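Local coordinates for protein glutamate--LysW ligase ArgX (PDB 3VPB) that probably catalyses the ATP-dependent joining of the amino group of glutamate to the gamma-carboxyl group of the C-terminal glutamate of the carrier protein LysW in arginine biosynthesis, at residues D176-A181 against Y190-P195; E185-Y190 against K258-A263. All coordinates share one frame; numbering follows the deposited sequence.

Contact 1: residues D176-A181 against Y190-P195. With GLU (glutamic acid), chain M; ADP (adenosine-5'-diphosphate), chain L; SO4 (sulfate ion), chain P.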
loop_
_atom_site.group_PDB
_atom_site.type_symbol
_atom_site.label_atom_id
_atom_site.label_comp_id
_atom_site.label_asym_id
_atom_site.label_seq_id
_atom_site.Cartn_x
_atom_site.Cartn_y
_atom_site.Cartn_z
ATOM N N ASP B 176 -15.938 7.459 -26.920
ATOM C CA ASP B 176 -15.901 6.037 -27.187
ATOM C C ASP B 176 -17.326 5.484 -27.202
ATOM O O ASP B 176 -18.288 6.234 -27.001
ATOM C CB ASP B 176 -14.910 5.292 -26.280
ATOM C CG ASP B 176 -15.388 5.140 -24.848
ATOM O OD1 ASP B 176 -14.675 4.435 -24.101
ATOM O OD2 ASP B 176 -16.470 5.687 -24.479
ATOM N N ILE B 177 -17.472 4.207 -27.518
ATOM C CA ILE B 177 -18.787 3.618 -27.598
ATOM C C ILE B 177 -18.960 2.623 -26.456
ATOM O O ILE B 177 -18.071 1.833 -26.174
ATOM C CB ILE B 177 -18.990 2.959 -28.954
ATOM C CG1 ILE B 177 -18.912 4.029 -30.067
ATOM C CG2 ILE B 177 -20.334 2.224 -29.017
ATOM C CD1 ILE B 177 -18.785 3.397 -31.496
ATOM N N ARG B 178 -20.093 2.717 -25.776
ATOM C CA ARG B 178 -20.436 1.800 -24.706
ATOM C C ARG B 178 -21.703 1.047 -25.139
ATOM O O ARG B 178 -22.707 1.670 -25.471
ATOM C CB ARG B 178 -20.645 2.615 -23.424
ATOM C CG ARG B 178 -21.446 1.923 -22.320
ATOM C CD ARG B 178 -20.874 0.560 -21.954
ATOM N NE ARG B 178 -19.595 0.604 -21.260
ATOM C CZ ARG B 178 -19.459 0.829 -19.947
ATOM N NH1 ARG B 178 -20.523 1.054 -19.178
ATOM N NH2 ARG B 178 -18.250 0.832 -19.393
ATOM N N CYS B 179 -21.629 -0.280 -25.151
ATOM C CA CYS B 179 -22.789 -1.150 -25.393
ATOM C C CYS B 179 -23.053 -2.027 -24.170
ATOM O O CYS B 179 -22.159 -2.209 -23.312
ATOM C CB CYS B 179 -22.521 -2.030 -26.611
ATOM S SG CYS B 179 -22.039 -1.034 -28.057
ATOM N N ILE B 180 -24.263 -2.579 -24.105
ATOM C CA ILE B 180 -24.647 -3.512 -23.062
ATOM C C ILE B 180 -25.271 -4.712 -23.769
ATOM O O ILE B 180 -25.997 -4.547 -24.754
ATOM C CB ILE B 180 -25.664 -2.903 -22.085
ATOM C CG1 ILE B 180 -24.972 -1.832 -21.221
ATOM C CG2 ILE B 180 -26.273 -4.014 -21.160
ATOM C CD1 ILE B 180 -25.824 -1.191 -20.116
ATOM N N ALA B 181 -24.963 -5.896 -23.276
ATOM C CA ALA B 181 -25.541 -7.137 -23.786
ATOM C C ALA B 181 -26.139 -7.916 -22.612
ATOM O O ALA B 181 -25.573 -7.943 -21.500
ATOM C CB ALA B 181 -24.493 -7.968 -24.493
ATOM N N TYR B 190 -24.343 3.441 -26.947
ATOM C CA TYR B 190 -24.383 4.878 -27.001
ATOM C C TYR B 190 -22.943 5.404 -27.014
ATOM O O TYR B 190 -21.984 4.624 -26.857
ATOM C CB TYR B 190 -25.243 5.468 -25.873
ATOM C CG TYR B 190 -24.566 5.513 -24.540
ATOM C CD1 TYR B 190 -24.456 4.370 -23.767
ATOM C CD2 TYR B 190 -24.027 6.707 -24.052
ATOM C CE1 TYR B 190 -23.830 4.403 -22.538
ATOM C CE2 TYR B 190 -23.419 6.750 -22.843
ATOM C CZ TYR B 190 -23.321 5.589 -22.090
ATOM O OH TYR B 190 -22.688 5.621 -20.885
ATOM N N ALA B 191 -22.798 6.709 -27.214
ATOM C CA ALA B 191 -21.498 7.354 -27.225
ATOM C C ALA B 191 -21.253 8.088 -25.914
ATOM O O ALA B 191 -22.123 8.813 -25.448
ATOM C CB ALA B 191 -21.429 8.360 -28.386
ATOM N N ARG B 192 -20.065 7.913 -25.344
ATOM C CA ARG B 192 -19.620 8.716 -24.193
ATOM C C ARG B 192 -18.659 9.758 -24.732
ATOM O O ARG B 192 -17.546 9.403 -25.170
ATOM C CB ARG B 192 -18.892 7.831 -23.183
ATOM C CG ARG B 192 -19.775 6.820 -22.493
ATOM C CD ARG B 192 -18.988 5.963 -21.521
ATOM N NE ARG B 192 -18.040 5.100 -22.227
ATOM C CZ ARG B 192 -17.383 4.080 -21.666
ATOM N NH1 ARG B 192 -16.548 3.350 -22.400
ATOM N NH2 ARG B 192 -17.562 3.778 -20.377
ATOM N N ASN B 193 -19.079 11.025 -24.709
ATOM C CA ASN B 193 -18.280 12.113 -25.294
ATOM C C ASN B 193 -17.334 12.695 -24.282
ATOM O O ASN B 193 -17.742 13.052 -23.184
ATOM C CB ASN B 193 -19.193 13.190 -25.882
ATOM C CG ASN B 193 -20.036 12.649 -27.019
ATOM O OD1 ASN B 193 -19.558 12.532 -28.147
ATOM N ND2 ASN B 193 -21.281 12.259 -26.715
ATOM N N ILE B 194 -16.063 12.783 -24.665
ATOM C CA ILE B 194 -14.975 13.262 -23.808
ATOM C C ILE B 194 -15.135 14.752 -23.457
ATOM O O ILE B 194 -15.296 15.584 -24.352
ATOM C CB ILE B 194 -13.576 12.972 -24.472
ATOM C CG1 ILE B 194 -13.435 11.464 -24.691
ATOM C CG2 ILE B 194 -12.456 13.548 -23.617
ATOM C CD1 ILE B 194 -12.379 11.006 -25.736
ATOM N N PRO B 195 -15.085 15.084 -22.157
ATOM C CA PRO B 195 -15.269 16.479 -21.765
ATOM C C PRO B 195 -13.964 17.274 -21.904
ATOM O O PRO B 195 -12.889 16.676 -22.046
ATOM C CB PRO B 195 -15.705 16.367 -20.300
ATOM C CG PRO B 195 -14.951 15.141 -19.790
ATOM C CD PRO B 195 -14.983 14.184 -20.989
HETATM N N GLU M . -18.670 3.034 -15.617
HETATM C CA GLU M . -19.236 3.683 -16.830
HETATM C C GLU M . -18.581 5.032 -17.032
HETATM O O GLU M . -18.484 5.471 -18.194
HETATM C CB GLU M . -20.758 3.859 -16.698
HETATM C CG GLU M . -21.436 4.298 -17.984
HETATM C CD GLU M . -22.950 4.463 -17.845
HETATM O OE1 GLU M . -23.413 4.952 -16.783
HETATM O OE2 GLU M . -23.661 4.106 -18.825
HETATM O OXT GLU M . -18.170 5.710 -16.062
HETATM P PB ADP L . -11.601 1.589 -17.489
HETATM O O1B ADP L . -11.889 0.177 -17.141
HETATM O O2B ADP L . -12.765 2.388 -18.053
HETATM O O3B ADP L . -10.840 2.371 -16.457
HETATM P PA ADP L . -10.653 1.793 -20.229
HETATM O O1A ADP L . -9.562 0.950 -20.882
HETATM O O2A ADP L . -12.104 1.726 -20.647
HETATM O O3A ADP L . -10.494 1.490 -18.657
HETATM O "O5'" ADP L . -10.151 3.314 -20.360
HETATM C "C5'" ADP L . -10.902 4.439 -19.903
HETATM C "C4'" ADP L . -10.955 5.495 -20.991
HETATM O "O4'" ADP L . -9.620 5.791 -21.412
HETATM C "C3'" ADP L . -11.670 4.959 -22.235
HETATM O "O3'" ADP L . -13.076 5.231 -22.176
HETATM C "C2'" ADP L . -11.010 5.729 -23.354
HETATM O "O2'" ADP L . -11.590 7.036 -23.473
HETATM C "C1'" ADP L . -9.605 5.901 -22.840
HETATM N N9 ADP L . -8.722 4.848 -23.377
HETATM C C8 ADP L . -8.318 3.707 -22.761
HETATM N N7 ADP L . -7.476 3.049 -23.570
HETATM C C5 ADP L . -7.335 3.771 -24.700
HETATM C C6 ADP L . -6.613 3.630 -25.970
HETATM N N6 ADP L . -5.815 2.564 -26.171
HETATM N N1 ADP L . -6.704 4.641 -26.884
HETATM C C2 ADP L . -7.473 5.719 -26.691
HETATM N N3 ADP L . -8.192 5.883 -25.551
HETATM C C4 ADP L . -8.153 4.948 -24.564
HETATM S S SO4 P . -15.798 1.581 -17.027
HETATM O O1 SO4 P . -14.804 0.704 -16.396
HETATM O O2 SO4 P . -15.887 2.802 -16.248
HETATM O O3 SO4 P . -15.523 1.883 -18.450
HETATM O O4 SO4 P . -17.110 0.947 -16.912
#
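The beta hairpin of strands 175-182 and 185-193, part of the ATP-grasp domain, pairs Asp176 with Arg192 and Arg178 with Tyr190 beside the bound glutamate and ADP. Both are antiparallel hydrogen-bonded pairs; Arg178 N reaches Tyr190 O at 2.9 Å. Ile177 and Ala191 form the non-hydrogen-bonded pair between them, with side chains on the other face of the sheet. On the ligand face the Asp176 carboxylate meets the Arg192 guanidinium in a salt bridge, their planes 18° apart. Arg192 NE binds the syn lone pair of Asp176 OD2 at 2.8 Å. NH1 makes a weak bond to OD1. Asp176 OD1 also accepts the ribose O3' of ADP at 2.6 Å, which ties nucleotide to hairpin. Arg192 NH2 donates to GLU O of the bound glutamate at 2.9 Å. It also lies over one face of the Arg178 guanidinium and makes a weak bond to sulfate O3. Asp237 binds Arg178 NH2 and Arg192 NH1. A leucine in place of Arg192 would probably leave the Asp176 carboxylate without its counter-charge and the glutamate O without this donor. Chi1 of 161° lays Arg178 CG 3.4 Å from Tyr190 CE1. Bends at chi2 and chi3 then turn the guanidinium to its anions: NH1 pairs with Glu56 of the LysW chain, while Arg178 NH2 grips sulfate O4 at 2.7 Å.

Contact 2: residues E185-Y190 against K258-A263. With GLU (glutamic acid), chain M.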
loop_
_atom_site.group_PDB
_atom_site.type_symbol
_atom_site.label_atom_id
_atom_site.label_comp_id
_atom_site.label_asym_id
_atom_site.label_seq_id
_atom_site.Cartn_x
_atom_site.Cartn_y
_atom_site.Cartn_z
ATOM N N GLU B 185 -27.010 -11.172 -26.255
ATOM C CA GLU B 185 -27.673 -10.408 -27.313
ATOM C C GLU B 185 -27.497 -8.938 -27.029
ATOM O O GLU B 185 -27.595 -8.513 -25.885
ATOM C CB GLU B 185 -29.164 -10.713 -27.379
ATOM C CG GLU B 185 -29.467 -12.174 -27.711
ATOM C CD GLU B 185 -30.832 -12.368 -28.336
ATOM O OE1 GLU B 185 -30.908 -13.133 -29.324
ATOM O OE2 GLU B 185 -31.827 -11.777 -27.849
ATOM N N LEU B 186 -27.271 -8.163 -28.081
ATOM C CA LEU B 186 -27.109 -6.720 -27.927
ATOM C C LEU B 186 -28.369 -6.026 -27.397
ATOM O O LEU B 186 -29.465 -6.180 -27.959
ATOM C CB LEU B 186 -26.681 -6.088 -29.265
ATOM C CG LEU B 186 -26.515 -4.561 -29.194
ATOM C CD1 LEU B 186 -25.327 -4.144 -28.303
ATOM C CD2 LEU B 186 -26.385 -3.973 -30.595
ATOM N N LEU B 187 -28.219 -5.247 -26.321
ATOM C CA LEU B 187 -29.321 -4.446 -25.807
ATOM C C LEU B 187 -29.322 -3.047 -26.443
ATOM O O LEU B 187 -30.377 -2.505 -26.826
ATOM C CB LEU B 187 -29.253 -4.346 -24.272
ATOM C CG LEU B 187 -30.348 -3.546 -23.572
ATOM C CD1 LEU B 187 -31.711 -4.290 -23.640
ATOM C CD2 LEU B 187 -29.978 -3.214 -22.138
ATOM N N GLY B 188 -28.133 -2.458 -26.571
ATOM C CA GLY B 188 -28.040 -1.133 -27.153
ATOM C C GLY B 188 -26.638 -0.588 -26.975
ATOM O O GLY B 188 -25.813 -1.200 -26.283
ATOM N N CYS B 189 -26.400 0.567 -27.598
ATOM C CA CYS B 189 -25.100 1.247 -27.565
ATOM C C CYS B 189 -25.325 2.734 -27.487
ATOM O O CYS B 189 -26.364 3.257 -27.921
ATOM C CB CYS B 189 -24.271 0.958 -28.832
ATOM S SG CYS B 189 -23.806 -0.740 -29.161
ATOM N N TYR B 190 -24.343 3.441 -26.947
ATOM C CA TYR B 190 -24.383 4.878 -27.001
ATOM C C TYR B 190 -22.943 5.404 -27.014
ATOM O O TYR B 190 -21.984 4.624 -26.857
ATOM C CB TYR B 190 -25.243 5.468 -25.873
ATOM C CG TYR B 190 -24.566 5.513 -24.540
ATOM C CD1 TYR B 190 -24.456 4.370 -23.767
ATOM C CD2 TYR B 190 -24.027 6.707 -24.052
ATOM C CE1 TYR B 190 -23.830 4.403 -22.538
ATOM C CE2 TYR B 190 -23.419 6.750 -22.843
ATOM C CZ TYR B 190 -23.321 5.589 -22.090
ATOM O OH TYR B 190 -22.688 5.621 -20.885
ATOM N N LYS B 258 -26.423 4.315 -15.759
ATOM C CA LYS B 258 -27.126 5.614 -15.699
ATOM C C LYS B 258 -26.976 6.427 -16.987
ATOM O O LYS B 258 -27.932 7.073 -17.435
ATOM C CB LYS B 258 -26.659 6.463 -14.516
ATOM C CG LYS B 258 -27.364 6.130 -13.215
ATOM C CD LYS B 258 -27.098 7.218 -12.181
ATOM C CE LYS B 258 -25.699 7.094 -11.627
ATOM N NZ LYS B 258 -25.171 8.418 -11.238
ATOM N N GLY B 259 -25.775 6.416 -17.550
ATOM C CA GLY B 259 -25.496 7.061 -18.834
ATOM C C GLY B 259 -26.227 6.379 -19.969
ATOM O O GLY B 259 -26.820 7.048 -20.835
ATOM N N PHE B 260 -26.208 5.046 -19.948
ATOM C CA PHE B 260 -26.885 4.238 -20.969
ATOM C C PHE B 260 -28.345 4.648 -21.013
ATOM O O PHE B 260 -28.906 4.888 -22.109
ATOM C CB PHE B 260 -26.713 2.756 -20.628
ATOM C CG PHE B 260 -27.125 1.811 -21.702
ATOM C CD1 PHE B 260 -26.201 1.347 -22.643
ATOM C CD2 PHE B 260 -28.417 1.322 -21.729
ATOM C CE1 PHE B 260 -26.598 0.438 -23.628
ATOM C CE2 PHE B 260 -28.823 0.423 -22.701
ATOM C CZ PHE B 260 -27.916 -0.038 -23.637
ATOM N N MET B 261 -28.952 4.743 -19.832
ATOM C CA MET B 261 -30.379 5.109 -19.745
ATOM C C MET B 261 -30.696 6.500 -20.294
ATOM O O MET B 261 -31.677 6.661 -21.007
ATOM C CB MET B 261 -30.923 4.933 -18.336
ATOM C CG MET B 261 -31.102 3.482 -17.972
ATOM S SD MET B 261 -31.659 3.313 -16.278
ATOM C CE MET B 261 -33.374 3.848 -16.526
ATOM N N VAL B 262 -29.866 7.491 -20.002
ATOM C CA VAL B 262 -30.152 8.824 -20.550
ATOM C C VAL B 262 -30.021 8.855 -22.077
ATOM O O VAL B 262 -30.745 9.595 -22.750
ATOM C CB VAL B 262 -29.329 9.971 -19.894
ATOM C CG1 VAL B 262 -29.398 9.900 -18.408
ATOM C CG2 VAL B 262 -27.891 9.965 -20.357
ATOM N N ALA B 263 -29.126 8.050 -22.634
ATOM C CA ALA B 263 -28.920 8.101 -24.067
ATOM C C ALA B 263 -29.931 7.273 -24.859
ATOM O O ALA B 263 -30.404 7.726 -25.900
ATOM C CB ALA B 263 -27.495 7.722 -24.429
HETATM N N GLU M . -18.670 3.034 -15.617
HETATM C CA GLU M . -19.236 3.683 -16.830
HETATM C C GLU M . -18.581 5.032 -17.032
HETATM O O GLU M . -18.484 5.471 -18.194
HETATM C CB GLU M . -20.758 3.859 -16.698
HETATM C CG GLU M . -21.436 4.298 -17.984
HETATM C CD GLU M . -22.950 4.463 -17.845
HETATM O OE1 GLU M . -23.413 4.952 -16.783
HETATM O OE2 GLU M . -23.661 4.106 -18.825
HETATM O OXT GLU M . -18.170 5.710 -16.062
#
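With chi1 at -169°, Phe260 swings its ring away from its own N and over to strand 185-193; Tyr190, with chi1 78°, brings its ring up against the same helix turn. The first turn of helix 258-264 holds the GF motif, Gly259-Phe260, probably essential for the substrate specificity of ArgX. The helix crosses the strand nearly at right angles within the ATP-grasp domain. The two rings meet obliquely, planes 83° apart, with Tyr190 CD1 3.7 Å from Phe260 CD1. Gly259 C lies over one face of the Tyr190 ring. One turn on, Ala263 CB packs against Tyr190 CB at 3.5 Å. The far end of Phe260 reaches a classic beta bulge, where Leu187 and Gly188 both face Ile180. Gly188 O sits at the edge of the Phe260 ring, 3.2 Å from Phe260 CE1, and Leu187 CD2 touches CE2. The helix start and Tyr190 together grip the side-chain carboxylate of the bound glutamate. Gly259 N binds OE1 of that glutamate at 2.9 Å. OE2 takes two donors, Phe260 N at 2.9 Å and Tyr190 OH at 2.7 Å.

The centres of contacts 1 and 2 are 8 Å apart, and both lie in the ATP-grasp domain. They share strand 185-193 and the residue Tyr190. Along the chain their segments alternate: 176-181, 185-190, 190-195, then 258-263. Contact 1 pairs neighbouring strands of one antiparallel sheet; contact 2 sets helix 258-264 against that sheet. The disulfide Cys179-Cys189 ties the strands together, and Ile180 CD1 packs on Phe260 CD1 at 3.6 Å. Both contacts touch the bound glutamate. Arg192 of contact 1 takes its alpha-carboxylate. The helix of contact 2 takes the side-chain carboxylate, where the shared Tyr190 joins it. Contact 1 continues to ADP, so substrate and nucleotide are set on one framework.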